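Local coordinates for protein lipopolysaccharide core heptose(I) kinase RfaP (Pseudomonas aeruginosa, PDB 6DFL) that phosphorylates the first heptose of the lipopolysaccharide core, using ATP and magnesium, and also acts as a protein tyrosine kinase that autophosphorylates, at residues 206-211 / 247-252; 146-151 / 225-230; 154-159 / 201-206. One frame throughout, in Å; residues are numbered along the deposited sequence.

Contact 1 (206-211 / 247-252); sequences DLAALY and LAWMER. With G9S (S-[2-({N-[(2S)-2-hydroxy-3,3-dimethyl-4-(phosphonooxy)butanoyl]-beta-alanyl}amino)ethyl] hexadecanethioate), chain C.
Tyr211 on helix 200-212 and Glu251 on helix 244-257 supply the polar link between segments 206-211 and 247-252, whose axes lie 34° from parallel. The phenol donates its proton to the carboxylate, with Tyr211 OH 2.7 Å from Glu251 OE2, on the lone pair that faces the other carboxylate oxygen. OE2 arrives at the ring edge near its plane, although the carboxylate itself is turned 52° against the ring. The Glu251 chain sets out away from the partner helix, and its bend at chi2 (42°) brings the acid back to the phenol. Lys224 NZ is a second partner of Tyr211 OH.

Packing contacts flank this bond. Met250, a selenomethionine, reaches across and ends with its methyl tucked against the helix opposite: Met250 CE is 3.5 Å from Tyr211 CB, and it is also 3.5 Å from the backbone oxygen Leu207 O. Beside it, the small Ala208 meets the indole of Trp249 edge-on, Ala208 CB lying in the ring plane 3.6 Å from Trp249 CZ3.

The acyl chain of the bound G9S lines up along the same side chains. Its C13 sits over the centre of one face of the tyrosine ring, while Tyr211 CE2 is 3.5 Å from G9S C12. Farther along, Met250 CE touches G9S C15 at 3.6 Å; near the thioester, Leu247 O approaches G9S C11 to 3.5 Å. Tyr211, an experimentally established autophosphorylation site, is unmodified and buried here. The two helices form part of the pocket that holds the acyl chain of the hexadecanoyl phosphopantetheine thioester.

Contact 2 (146-151 / 225-230); sequences AVARMV and LRFLRT. With G9S (S-[2-({N-[(2S)-2-hydroxy-3,3-dimethyl-4-(phosphonooxy)butanoyl]-beta-alanyl}amino)ethyl] hexadecanethioate), chain C.
Phe227 places its ring against Ala148 with CG anti to the backbone N (chi1 -178°), and a chi2 of 92° presents one face to the alanine methyl. Ala148 CB stands 3.9 Å from the Phe227 ring centroid, over the face, in a CH-pi contact. The ring rim also meets the backbone of the neighbouring helix, Phe227 CE1 lying 3.4 Å from Ala148 N. Against the opposite face rests the acyl chain, with Phe227 CG 3.5 Å from G9S C21, which leaves the ring sandwiched between helix and lipid.

One turn on, Thr230 CB packs 3.5 Å from Ala148 CB, and its methyl CG2 lies 3.6 Å from Arg149 CG. The hydroxyl turns back to its own helix: Thr230 OG1 and Thr230 N grip Arg226 O from opposite faces of the carbonyl plane.

With alanine at the nearest point, the axes of segments 146-151 and 225-230 approach to 8.3 Å and cross at -32°. Arg226 forms salt bridges with a partner protein chain. This is close helix packing in the kinase C-lobe, joining helix 137-156, probably the counterpart of helix alphaE, to helix 221-232, whose Phe227 lines the acyl pocket.

Contact 3 (154-159 / 201-206); sequences MHRAGV and RWRNKD
The His155 imidazole has Arg203 over one face and Asp206 at its edge. Arg203 CA stands 4.0 Å from the centroid of the His155 ring, above the face in a CH-pi contact, and the Arg203 CG methylene lies 3.8 Å from His155 ND1. At the edge, His155 NE2 donates to Asp206 OD2 over 2.9 Å, nearly straight at 163° and within the ring plane. The carboxylate is met on its anti side, 27° out of its own plane. Asp206 CB and Val159 O also lie at the ring edge, and His155 CE1 is 3.4 Å from Arg203 O.

The guanidinium of Arg203 is turned 59° from the imidazole and has His155 CB over one face. Its chain, extended from CG to NE, runs past the histidine in the opposite direction and carries Arg203 NH1 to 3.6 Å from His155 O. Thr198 O accepts from Arg203 NE. The imidazole is held at both nitrogens, ND1 by Tyr231 OH and NE2 by Asp206, which fixes its rotation.

Asp206 also receives the backbone N-H groups of His161 and Arg162, OD2 taking the first and OD1 the second. These residues open the HRD sequence of the catalytic loop, with Asp163 the probable active-site residue; the pattern is consistent with the helix alphaF aspartate that holds this loop in eukaryotic protein kinases. His155 is thus a further donor to an acid already engaged by that loop.

Met154, a selenomethionine, comes in at about a right angle to the aspartate, its CE 3.3 Å from Asp206 OD2. Just beyond, helix 137-156 ends in a Schellman motif: Gly158, at positive phi, sends its N to His155 O, while Val159 N bonds to Met154 O at 3.0 Å.

Helix 200-212 serves contacts 1 and 3, whose centres are 14 Å apart, and helix 137-156 serves contacts 2 and 3, 13 Å apart. Leu210 bridges contacts 1 and 2: Leu210 CD2 packs 3.6 Å from Phe227 CZ and 3.7 Å from Val147 CG1. Nearer the thioester, Leu247 CD2 meets Leu228 CD2 at 3.9 Å, and residues of both contacts touch G9S. Contact 3 faces the catalytic side: the side chain of Asp206 lies about 7 Å from that of Asp163, the likely active-site residue, and about 11 Å from G9S. The same helix 200-212 therefore borders both the acyl pocket and the catalytic loop.

Contact 1 (206-211 / 247-252)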
loop_
_atom_site.group_PDB
_atom_site.type_symbol
_atom_site.label_atom_id
_atom_site.label_comp_id
_atom_site.label_asym_id
_atom_site.label_seq_id
_atom_site.Cartn_x
_atom_site.Cartn_y
_atom_site.Cartn_z
ATOM N N ASP A 206 -1.244 -3.889 10.447
ATOM C CA ASP A 206 -1.015 -3.736 9.008
ATOM C C ASP A 206 -0.239 -2.461 8.707
ATOM O O ASP A 206 0.696 -2.468 7.894
ATOM C CB ASP A 206 -2.338 -3.678 8.253
ATOM C CG ASP A 206 -2.955 -5.029 7.984
ATOM O OD1 ASP A 206 -2.484 -6.079 8.494
ATOM O OD2 ASP A 206 -3.967 -5.019 7.244
ATOM N N LEU A 207 -0.678 -1.335 9.293
ATOM C CA LEU A 207 -0.020 -0.056 9.058
ATOM C C LEU A 207 1.417 -0.080 9.536
ATOM O O LEU A 207 2.304 0.476 8.887
ATOM C CB LEU A 207 -0.761 1.072 9.774
ATOM C CG LEU A 207 -2.141 1.543 9.322
ATOM C CD1 LEU A 207 -2.603 2.615 10.288
ATOM C CD2 LEU A 207 -2.080 2.045 7.898
ATOM N N ALA A 208 1.656 -0.671 10.701
ATOM C CA ALA A 208 3.019 -0.864 11.175
ATOM C C ALA A 208 3.833 -1.652 10.162
ATOM O O ALA A 208 4.904 -1.220 9.724
ATOM C CB ALA A 208 2.994 -1.574 12.526
ATOM N N ALA A 209 3.325 -2.813 9.757
ATOM C CA ALA A 209 4.085 -3.665 8.850
ATOM C C ALA A 209 4.311 -2.968 7.513
ATOM O O ALA A 209 5.421 -3.005 6.967
ATOM C CB ALA A 209 3.364 -4.996 8.664
ATOM N N LEU A 210 3.286 -2.290 6.980
ATOM C CA LEU A 210 3.498 -1.604 5.712
ATOM C C LEU A 210 4.621 -0.590 5.833
ATOM O O LEU A 210 5.502 -0.518 4.966
ATOM C CB LEU A 210 2.214 -0.948 5.247
ATOM C CG LEU A 210 2.421 -0.346 3.871
ATOM C CD1 LEU A 210 2.779 -1.404 2.866
ATOM C CD2 LEU A 210 1.167 0.408 3.439
ATOM N N TYR A 211 4.652 0.146 6.943
ATOM C CA TYR A 211 5.705 1.130 7.155
ATOM C C TYR A 211 7.082 0.464 7.254
ATOM O O TYR A 211 8.038 0.901 6.610
ATOM C CB TYR A 211 5.405 1.936 8.416
ATOM C CG TYR A 211 6.372 3.064 8.680
ATOM C CD1 TYR A 211 6.975 3.750 7.638
ATOM C CD2 TYR A 211 6.695 3.429 9.979
ATOM C CE1 TYR A 211 7.868 4.783 7.880
ATOM C CE2 TYR A 211 7.578 4.461 10.232
ATOM C CZ TYR A 211 8.171 5.123 9.179
ATOM O OH TYR A 211 9.054 6.149 9.428
ATOM N N LEU A 247 1.717 6.663 16.071
ATOM C CA LEU A 247 2.752 7.181 15.182
ATOM C C LEU A 247 4.102 7.307 15.873
ATOM O O LEU A 247 5.144 7.224 15.214
ATOM C CB LEU A 247 2.325 8.537 14.635
ATOM C CG LEU A 247 1.090 8.432 13.756
ATOM C CD1 LEU A 247 0.661 9.817 13.244
ATOM C CD2 LEU A 247 1.396 7.483 12.611
ATOM N N ALA A 248 4.112 7.558 17.180
ATOM C CA ALA A 248 5.377 7.686 17.887
ATOM C C ALA A 248 6.007 6.317 18.092
ATOM O O ALA A 248 7.231 6.163 17.999
ATOM C CB ALA A 248 5.156 8.373 19.229
ATOM N N TRP A 249 5.173 5.314 18.356
ATOM C CA TRP A 249 5.658 3.949 18.460
ATOM C C TRP A 249 6.246 3.487 17.140
ATOM O O TRP A 249 7.391 3.029 17.097
ATOM C CB TRP A 249 4.531 3.022 18.897
ATOM C CG TRP A 249 4.934 1.591 18.846
ATOM C CD1 TRP A 249 5.606 0.894 19.812
ATOM C CD2 TRP A 249 4.700 0.674 17.777
ATOM N NE1 TRP A 249 5.798 -0.399 19.411
ATOM C CE2 TRP A 249 5.259 -0.565 18.163
ATOM C CE3 TRP A 249 4.079 0.773 16.532
ATOM C CZ2 TRP A 249 5.208 -1.696 17.347
ATOM C CZ3 TRP A 249 4.037 -0.348 15.719
ATOM C CH2 TRP A 249 4.603 -1.567 16.129
HETATM N N MSE A 250 5.494 3.636 16.046
HETATM C CA MSE A 250 5.997 3.232 14.740
HETATM C C MSE A 250 7.296 3.922 14.436
HETATM O O MSE A 250 8.210 3.313 13.919
HETATM C CB MSE A 250 5.011 3.526 13.630
HETATM C CG MSE A 250 3.767 2.683 13.659
HETATM SE SE MSE A 250 2.365 3.356 12.480
HETATM C CE MSE A 250 3.251 3.310 10.773
ATOM N N GLU A 251 7.402 5.203 14.770
ATOM C CA GLU A 251 8.655 5.883 14.478
ATOM C C GLU A 251 9.793 5.322 15.325
ATOM O O GLU A 251 10.945 5.321 14.886
ATOM C CB GLU A 251 8.500 7.388 14.686
ATOM C CG GLU A 251 9.521 8.229 13.917
ATOM C CD GLU A 251 9.770 7.734 12.497
ATOM O OE1 GLU A 251 10.957 7.589 12.107
ATOM O OE2 GLU A 251 8.785 7.482 11.772
ATOM N N ARG A 252 9.483 4.826 16.524
ATOM C CA ARG A 252 10.516 4.325 17.417
ATOM C C ARG A 252 11.002 2.956 16.965
ATOM O O ARG A 252 12.209 2.706 16.896
ATOM C CB ARG A 252 9.979 4.264 18.841
ATOM C CG ARG A 252 10.125 5.541 19.605
ATOM C CD ARG A 252 9.993 5.264 21.092
ATOM N NE ARG A 252 8.877 4.362 21.368
ATOM C CZ ARG A 252 7.605 4.752 21.411
ATOM N NH1 ARG A 252 7.290 6.026 21.202
ATOM N NH2 ARG A 252 6.646 3.872 21.669
HETATM C C1 G9S C . 5.405 12.713 10.842
HETATM C C2 G9S C . 7.319 14.346 10.988
HETATM C C3 G9S C . 8.486 14.925 11.772
HETATM C C4 G9S C . 8.137 15.557 13.107
HETATM C C5 G9S C . 5.824 15.921 14.304
HETATM C C6 G9S C . 5.193 18.257 13.200
HETATM C C7 G9S C . 5.337 19.720 13.544
HETATM C C8 G9S C . 5.834 17.998 11.863
HETATM C C10 G9S C . 4.967 9.259 11.201
HETATM C C11 G9S C . 5.164 7.893 11.797
HETATM C C12 G9S C . 4.992 6.744 10.831
HETATM C C13 G9S C . 4.778 7.136 9.379
HETATM C C14 G9S C . 3.427 6.745 8.763
HETATM C C15 G9S C . 3.402 5.506 7.883
HETATM C C16 G9S C . 3.951 5.625 6.480
HETATM N N2 G9S C . 6.516 13.278 11.564
HETATM C C19 G9S C . 5.732 11.619 9.857
HETATM C C20 G9S C . 3.728 17.945 13.141
HETATM C C21 G9S C . 3.406 4.682 5.412
HETATM C C22 G9S C . 4.350 4.457 4.234
HETATM C C23 G9S C . 4.122 3.272 3.343
HETATM C C24 G9S C . 3.863 3.584 1.883
HETATM C C25 G9S C . 3.855 2.456 0.859
HETATM C C26 G9S C . 4.112 2.822 -0.606
HETATM C C27 G9S C . 5.553 2.807 -1.083
HETATM C C28 G9S C . 5.756 2.913 -2.564
HETATM C C29 G9S C . 6.419 1.766 -3.260
HETATM C C30 G9S C . 5.892 17.454 14.345
HETATM N N3 G9S C . 6.881 15.072 13.735
HETATM O O2 G9S C . 7.047 14.792 9.879
HETATM O O3 G9S C . 3.905 9.861 11.302
HETATM O O4 G9S C . 4.839 15.366 14.783
HETATM O O5 G9S C . 7.196 17.857 14.559
HETATM O O6 G9S C . 5.358 20.032 14.901
HETATM O O8 G9S C . 5.295 21.707 16.790
HETATM O O9 G9S C . 3.209 21.278 15.460
HETATM P P1 G9S C . 4.722 21.368 15.430
HETATM S S1 G9S C . 6.387 10.121 10.578
#

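Contact 2 (146-151 / 225-230)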
loop_
_atom_site.group_PDB
_atom_site.type_symbol
_atom_site.label_atom_id
_atom_site.label_comp_id
_atom_site.label_asym_id
_atom_site.label_seq_id
_atom_site.Cartn_x
_atom_site.Cartn_y
_atom_site.Cartn_z
ATOM N N ALA A 146 -1.685 5.649 -3.888
ATOM C CA ALA A 146 -2.462 4.507 -4.345
ATOM C C ALA A 146 -2.450 3.375 -3.318
ATOM O O ALA A 146 -3.415 2.605 -3.230
ATOM C CB ALA A 146 -1.929 4.017 -5.688
ATOM N N VAL A 147 -1.399 3.274 -2.503
ATOM C CA VAL A 147 -1.404 2.209 -1.508
ATOM C C VAL A 147 -2.210 2.644 -0.302
ATOM O O VAL A 147 -2.975 1.858 0.270
ATOM C CB VAL A 147 0.030 1.803 -1.118
ATOM C CG1 VAL A 147 0.005 0.728 -0.055
ATOM C CG2 VAL A 147 0.789 1.344 -2.353
ATOM N N ALA A 148 -2.030 3.899 0.106
ATOM C CA ALA A 148 -2.893 4.487 1.124
ATOM C C ALA A 148 -4.367 4.238 0.815
ATOM O O ALA A 148 -5.124 3.823 1.692
ATOM C CB ALA A 148 -2.590 5.967 1.253
ATOM N N ARG A 149 -4.774 4.376 -0.447
ATOM C CA ARG A 149 -6.181 4.156 -0.771
ATOM C C ARG A 149 -6.571 2.696 -0.638
ATOM O O ARG A 149 -7.662 2.375 -0.146
ATOM C CB ARG A 149 -6.497 4.653 -2.182
ATOM C CG ARG A 149 -6.717 6.158 -2.264
ATOM C CD ARG A 149 -7.236 6.581 -3.631
ATOM N NE ARG A 149 -6.442 6.051 -4.747
ATOM C CZ ARG A 149 -5.493 6.733 -5.387
ATOM N NH1 ARG A 149 -5.211 7.984 -5.015
ATOM N NH2 ARG A 149 -4.825 6.163 -6.397
HETATM N N MSE A 150 -5.711 1.787 -1.092
HETATM C CA MSE A 150 -6.088 0.391 -1.112
HETATM C C MSE A 150 -6.164 -0.153 0.292
HETATM O O MSE A 150 -7.121 -0.837 0.650
HETATM C CB MSE A 150 -5.115 -0.400 -1.939
HETATM C CG MSE A 150 -5.205 -0.116 -3.417
HETATM SE SE MSE A 150 -3.994 -1.340 -4.339
HETATM C CE MSE A 150 -4.860 -3.039 -3.992
ATOM N N VAL A 151 -5.170 0.193 1.106
ATOM C CA VAL A 151 -5.124 -0.304 2.478
ATOM C C VAL A 151 -6.286 0.265 3.283
ATOM O O VAL A 151 -7.057 -0.479 3.903
ATOM C CB VAL A 151 -3.755 0.024 3.110
ATOM C CG1 VAL A 151 -3.710 -0.325 4.586
ATOM C CG2 VAL A 151 -2.625 -0.693 2.372
ATOM N N LEU A 225 3.312 11.706 5.684
ATOM C CA LEU A 225 2.077 12.450 5.968
ATOM C C LEU A 225 1.089 12.328 4.816
ATOM O O LEU A 225 -0.104 12.105 5.039
ATOM C CB LEU A 225 2.384 13.922 6.257
ATOM C CG LEU A 225 3.351 14.218 7.403
ATOM C CD1 LEU A 225 3.779 15.671 7.401
ATOM C CD2 LEU A 225 2.716 13.836 8.713
ATOM N N ARG A 226 1.561 12.485 3.575
ATOM C CA ARG A 226 0.709 12.182 2.431
ATOM C C ARG A 226 0.058 10.818 2.596
ATOM O O ARG A 226 -1.150 10.671 2.400
ATOM C CB ARG A 226 1.523 12.215 1.137
ATOM C CG ARG A 226 1.534 13.532 0.410
ATOM C CD ARG A 226 2.611 13.639 -0.650
ATOM N NE ARG A 226 3.064 15.020 -0.817
ATOM C CZ ARG A 226 4.261 15.485 -0.452
ATOM N NH1 ARG A 226 5.174 14.675 0.083
ATOM N NH2 ARG A 226 4.560 16.769 -0.634
ATOM N N PHE A 227 0.843 9.803 2.977
ATOM C CA PHE A 227 0.257 8.486 3.164
ATOM C C PHE A 227 -0.842 8.521 4.214
ATOM O O PHE A 227 -1.918 7.957 4.007
ATOM C CB PHE A 227 1.312 7.444 3.566
ATOM C CG PHE A 227 0.731 6.079 3.710
ATOM C CD1 PHE A 227 0.717 5.211 2.634
ATOM C CD2 PHE A 227 0.101 5.698 4.871
ATOM C CE1 PHE A 227 0.123 3.971 2.733
ATOM C CE2 PHE A 227 -0.487 4.449 4.972
ATOM C CZ PHE A 227 -0.474 3.591 3.900
ATOM N N LEU A 228 -0.553 9.101 5.382
ATOM C CA LEU A 228 -1.498 9.050 6.496
ATOM C C LEU A 228 -2.811 9.751 6.151
ATOM O O LEU A 228 -3.898 9.234 6.451
ATOM C CB LEU A 228 -0.869 9.685 7.731
ATOM C CG LEU A 228 0.311 8.912 8.346
ATOM C CD1 LEU A 228 1.105 9.815 9.294
ATOM C CD2 LEU A 228 -0.207 7.689 9.075
ATOM N N ARG A 229 -2.717 10.926 5.521
ATOM C CA ARG A 229 -3.910 11.665 5.115
ATOM C C ARG A 229 -4.770 10.824 4.183
ATOM O O ARG A 229 -5.970 10.642 4.422
ATOM C CB ARG A 229 -3.507 12.984 4.442
ATOM C CG ARG A 229 -4.683 13.761 3.869
ATOM C CD ARG A 229 -4.334 15.252 3.669
ATOM N NE ARG A 229 -3.437 15.502 2.538
ATOM C CZ ARG A 229 -2.515 16.466 2.518
ATOM N NH1 ARG A 229 -2.352 17.262 3.569
ATOM N NH2 ARG A 229 -1.745 16.635 1.454
ATOM N N THR A 230 -4.171 10.294 3.115
ATOM C CA THR A 230 -4.958 9.488 2.191
ATOM C C THR A 230 -5.459 8.224 2.868
ATOM O O THR A 230 -6.584 7.775 2.612
ATOM C CB THR A 230 -4.122 9.147 0.975
ATOM O OG1 THR A 230 -3.575 10.349 0.442
ATOM C CG2 THR A 230 -4.945 8.467 -0.097
HETATM C C1 G9S C . 5.405 12.713 10.842
HETATM C C2 G9S C . 7.319 14.346 10.988
HETATM C C3 G9S C . 8.486 14.925 11.772
HETATM C C4 G9S C . 8.137 15.557 13.107
HETATM C C5 G9S C . 5.824 15.921 14.304
HETATM C C6 G9S C . 5.193 18.257 13.200
HETATM C C7 G9S C . 5.337 19.720 13.544
HETATM C C8 G9S C . 5.834 17.998 11.863
HETATM C C10 G9S C . 4.967 9.259 11.201
HETATM C C11 G9S C . 5.164 7.893 11.797
HETATM C C12 G9S C . 4.992 6.744 10.831
HETATM C C13 G9S C . 4.778 7.136 9.379
HETATM C C14 G9S C . 3.427 6.745 8.763
HETATM C C15 G9S C . 3.402 5.506 7.883
HETATM C C16 G9S C . 3.951 5.625 6.480
HETATM N N2 G9S C . 6.516 13.278 11.564
HETATM C C19 G9S C . 5.732 11.619 9.857
HETATM C C20 G9S C . 3.728 17.945 13.141
HETATM C C21 G9S C . 3.406 4.682 5.412
HETATM C C22 G9S C . 4.350 4.457 4.234
HETATM C C23 G9S C . 4.122 3.272 3.343
HETATM C C24 G9S C . 3.863 3.584 1.883
HETATM C C25 G9S C . 3.855 2.456 0.859
HETATM C C26 G9S C . 4.112 2.822 -0.606
HETATM C C27 G9S C . 5.553 2.807 -1.083
HETATM C C28 G9S C . 5.756 2.913 -2.564
HETATM C C29 G9S C . 6.419 1.766 -3.260
HETATM C C30 G9S C . 5.892 17.454 14.345
HETATM N N3 G9S C . 6.881 15.072 13.735
HETATM O O2 G9S C . 7.047 14.792 9.879
HETATM O O3 G9S C . 3.905 9.861 11.302
HETATM O O4 G9S C . 4.839 15.366 14.783
HETATM O O5 G9S C . 7.196 17.857 14.559
HETATM O O6 G9S C . 5.358 20.032 14.901
HETATM O O8 G9S C . 5.295 21.707 16.790
HETATM O O9 G9S C . 3.209 21.278 15.460
HETATM P P1 G9S C . 4.722 21.368 15.430
HETATM S S1 G9S C . 6.387 10.121 10.578
#

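Contact 3 (154-159 / 201-206)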
loop_
_atom_site.group_PDB
_atom_site.type_symbol
_atom_site.label_atom_id
_atom_site.label_comp_id
_atom_site.label_asym_id
_atom_site.label_seq_id
_atom_site.Cartn_x
_atom_site.Cartn_y
_atom_site.Cartn_z
HETATM N N MSE A 154 -9.239 -1.517 2.028
HETATM C CA MSE A 154 -9.191 -2.836 2.604
HETATM C C MSE A 154 -9.704 -2.839 4.042
HETATM O O MSE A 154 -10.537 -3.667 4.407
HETATM C CB MSE A 154 -7.761 -3.326 2.564
HETATM C CG MSE A 154 -7.558 -4.794 2.408
HETATM SE SE MSE A 154 -5.618 -5.075 2.333
HETATM C CE MSE A 154 -5.215 -4.799 4.222
ATOM N N HIS A 155 -9.176 -1.921 4.854
ATOM C CA HIS A 155 -9.549 -1.883 6.261
ATOM C C HIS A 155 -11.006 -1.509 6.429
ATOM O O HIS A 155 -11.721 -2.148 7.207
ATOM C CB HIS A 155 -8.678 -0.902 7.024
ATOM C CG HIS A 155 -7.293 -1.395 7.249
ATOM N ND1 HIS A 155 -6.281 -0.581 7.707
ATOM C CD2 HIS A 155 -6.751 -2.623 7.083
ATOM C CE1 HIS A 155 -5.170 -1.289 7.805
ATOM N NE2 HIS A 155 -5.432 -2.529 7.437
ATOM N N ARG A 156 -11.468 -0.464 5.710
ATOM C CA ARG A 156 -12.868 -0.070 5.830
ATOM C C ARG A 156 -13.764 -1.175 5.317
ATOM O O ARG A 156 -14.954 -1.202 5.640
ATOM C CB ARG A 156 -13.201 1.239 5.066
ATOM C CG ARG A 156 -12.450 2.500 5.521
ATOM C CD ARG A 156 -12.337 3.576 4.391
ATOM N NE ARG A 156 -11.036 4.267 4.398
ATOM C CZ ARG A 156 -10.252 4.425 3.330
ATOM N NH1 ARG A 156 -10.608 3.957 2.137
ATOM N NH2 ARG A 156 -9.091 5.057 3.445
ATOM N N ALA A 157 -13.239 -2.097 4.517
ATOM C CA ALA A 157 -14.145 -3.130 4.055
ATOM C C ALA A 157 -14.130 -4.335 4.979
ATOM O O ALA A 157 -14.806 -5.324 4.690
ATOM C CB ALA A 157 -13.833 -3.517 2.607
ATOM N N GLY A 158 -13.431 -4.255 6.111
ATOM C CA GLY A 158 -13.409 -5.332 7.087
ATOM C C GLY A 158 -12.279 -6.343 6.949
ATOM O O GLY A 158 -12.299 -7.373 7.645
ATOM N N VAL A 159 -11.286 -6.068 6.106
ATOM C CA VAL A 159 -10.173 -6.979 5.867
ATOM C C VAL A 159 -8.903 -6.347 6.407
ATOM O O VAL A 159 -8.550 -5.232 6.008
ATOM C CB VAL A 159 -10.009 -7.287 4.374
ATOM C CG1 VAL A 159 -8.693 -8.016 4.147
ATOM C CG2 VAL A 159 -11.155 -8.114 3.889
ATOM N N ARG A 201 -6.726 -2.505 16.554
ATOM C CA ARG A 201 -5.439 -3.166 16.765
ATOM C C ARG A 201 -4.964 -3.848 15.490
ATOM O O ARG A 201 -3.767 -3.849 15.173
ATOM C CB ARG A 201 -5.534 -4.196 17.897
ATOM C CG ARG A 201 -4.346 -5.188 17.936
ATOM C CD ARG A 201 -4.501 -6.273 19.006
ATOM N NE ARG A 201 -4.261 -5.739 20.343
ATOM C CZ ARG A 201 -4.361 -6.443 21.467
ATOM N NH1 ARG A 201 -4.696 -7.724 21.426
ATOM N NH2 ARG A 201 -4.126 -5.863 22.636
ATOM N N TRP A 202 -5.891 -4.434 14.744
ATOM C CA TRP A 202 -5.495 -5.124 13.531
ATOM C C TRP A 202 -5.171 -4.132 12.422
ATOM O O TRP A 202 -4.178 -4.318 11.702
ATOM C CB TRP A 202 -6.583 -6.117 13.120
ATOM C CG TRP A 202 -6.611 -7.303 14.015
ATOM C CD1 TRP A 202 -7.588 -7.639 14.904
ATOM C CD2 TRP A 202 -5.599 -8.330 14.118
ATOM N NE1 TRP A 202 -7.249 -8.810 15.557
ATOM C CE2 TRP A 202 -6.039 -9.256 15.086
ATOM C CE3 TRP A 202 -4.376 -8.557 13.473
ATOM C CZ2 TRP A 202 -5.289 -10.401 15.429
ATOM C CZ3 TRP A 202 -3.625 -9.694 13.820
ATOM C CH2 TRP A 202 -4.085 -10.594 14.789
ATOM N N ARG A 203 -5.986 -3.074 12.282
ATOM C CA ARG A 203 -5.636 -1.953 11.409
ATOM C C ARG A 203 -4.196 -1.511 11.643
ATOM O O ARG A 203 -3.417 -1.329 10.698
ATOM C CB ARG A 203 -6.592 -0.767 11.639
ATOM C CG ARG A 203 -8.022 -0.912 11.045
ATOM C CD ARG A 203 -8.945 0.302 11.358
ATOM N NE ARG A 203 -10.346 0.044 10.997
ATOM C CZ ARG A 203 -11.009 0.657 10.010
ATOM N NH1 ARG A 203 -12.285 0.351 9.762
ATOM N NH2 ARG A 203 -10.414 1.604 9.287
ATOM N N ASN A 204 -3.821 -1.341 12.908
ATOM C CA ASN A 204 -2.537 -0.727 13.199
ATOM C C ASN A 204 -1.387 -1.682 12.896
ATOM O O ASN A 204 -0.343 -1.251 12.398
ATOM C CB ASN A 204 -2.501 -0.256 14.648
ATOM C CG ASN A 204 -3.542 0.822 14.941
ATOM O OD1 ASN A 204 -4.042 1.518 14.038
ATOM N ND2 ASN A 204 -3.880 0.956 16.209
ATOM N N LYS A 205 -1.572 -2.984 13.164
ATOM C CA LYS A 205 -0.559 -3.972 12.808
ATOM C C LYS A 205 -0.220 -3.889 11.320
ATOM O O LYS A 205 0.953 -3.783 10.953
ATOM C CB LYS A 205 -1.020 -5.382 13.196
ATOM C CG LYS A 205 -0.978 -5.691 14.714
ATOM C CD LYS A 205 -0.783 -7.195 14.983
ATOM C CE LYS A 205 -0.690 -7.538 16.473
ATOM N NZ LYS A 205 -2.029 -7.630 17.138
ATOM N N ASP A 206 -1.244 -3.889 10.447
ATOM C CA ASP A 206 -1.015 -3.736 9.008
ATOM C C ASP A 206 -0.239 -2.461 8.707
ATOM O O ASP A 206 0.696 -2.468 7.894
ATOM C CB ASP A 206 -2.338 -3.678 8.253
ATOM C CG ASP A 206 -2.955 -5.029 7.984
ATOM O OD1 ASP A 206 -2.484 -6.079 8.494
ATOM O OD2 ASP A 206 -3.967 -5.019 7.244
#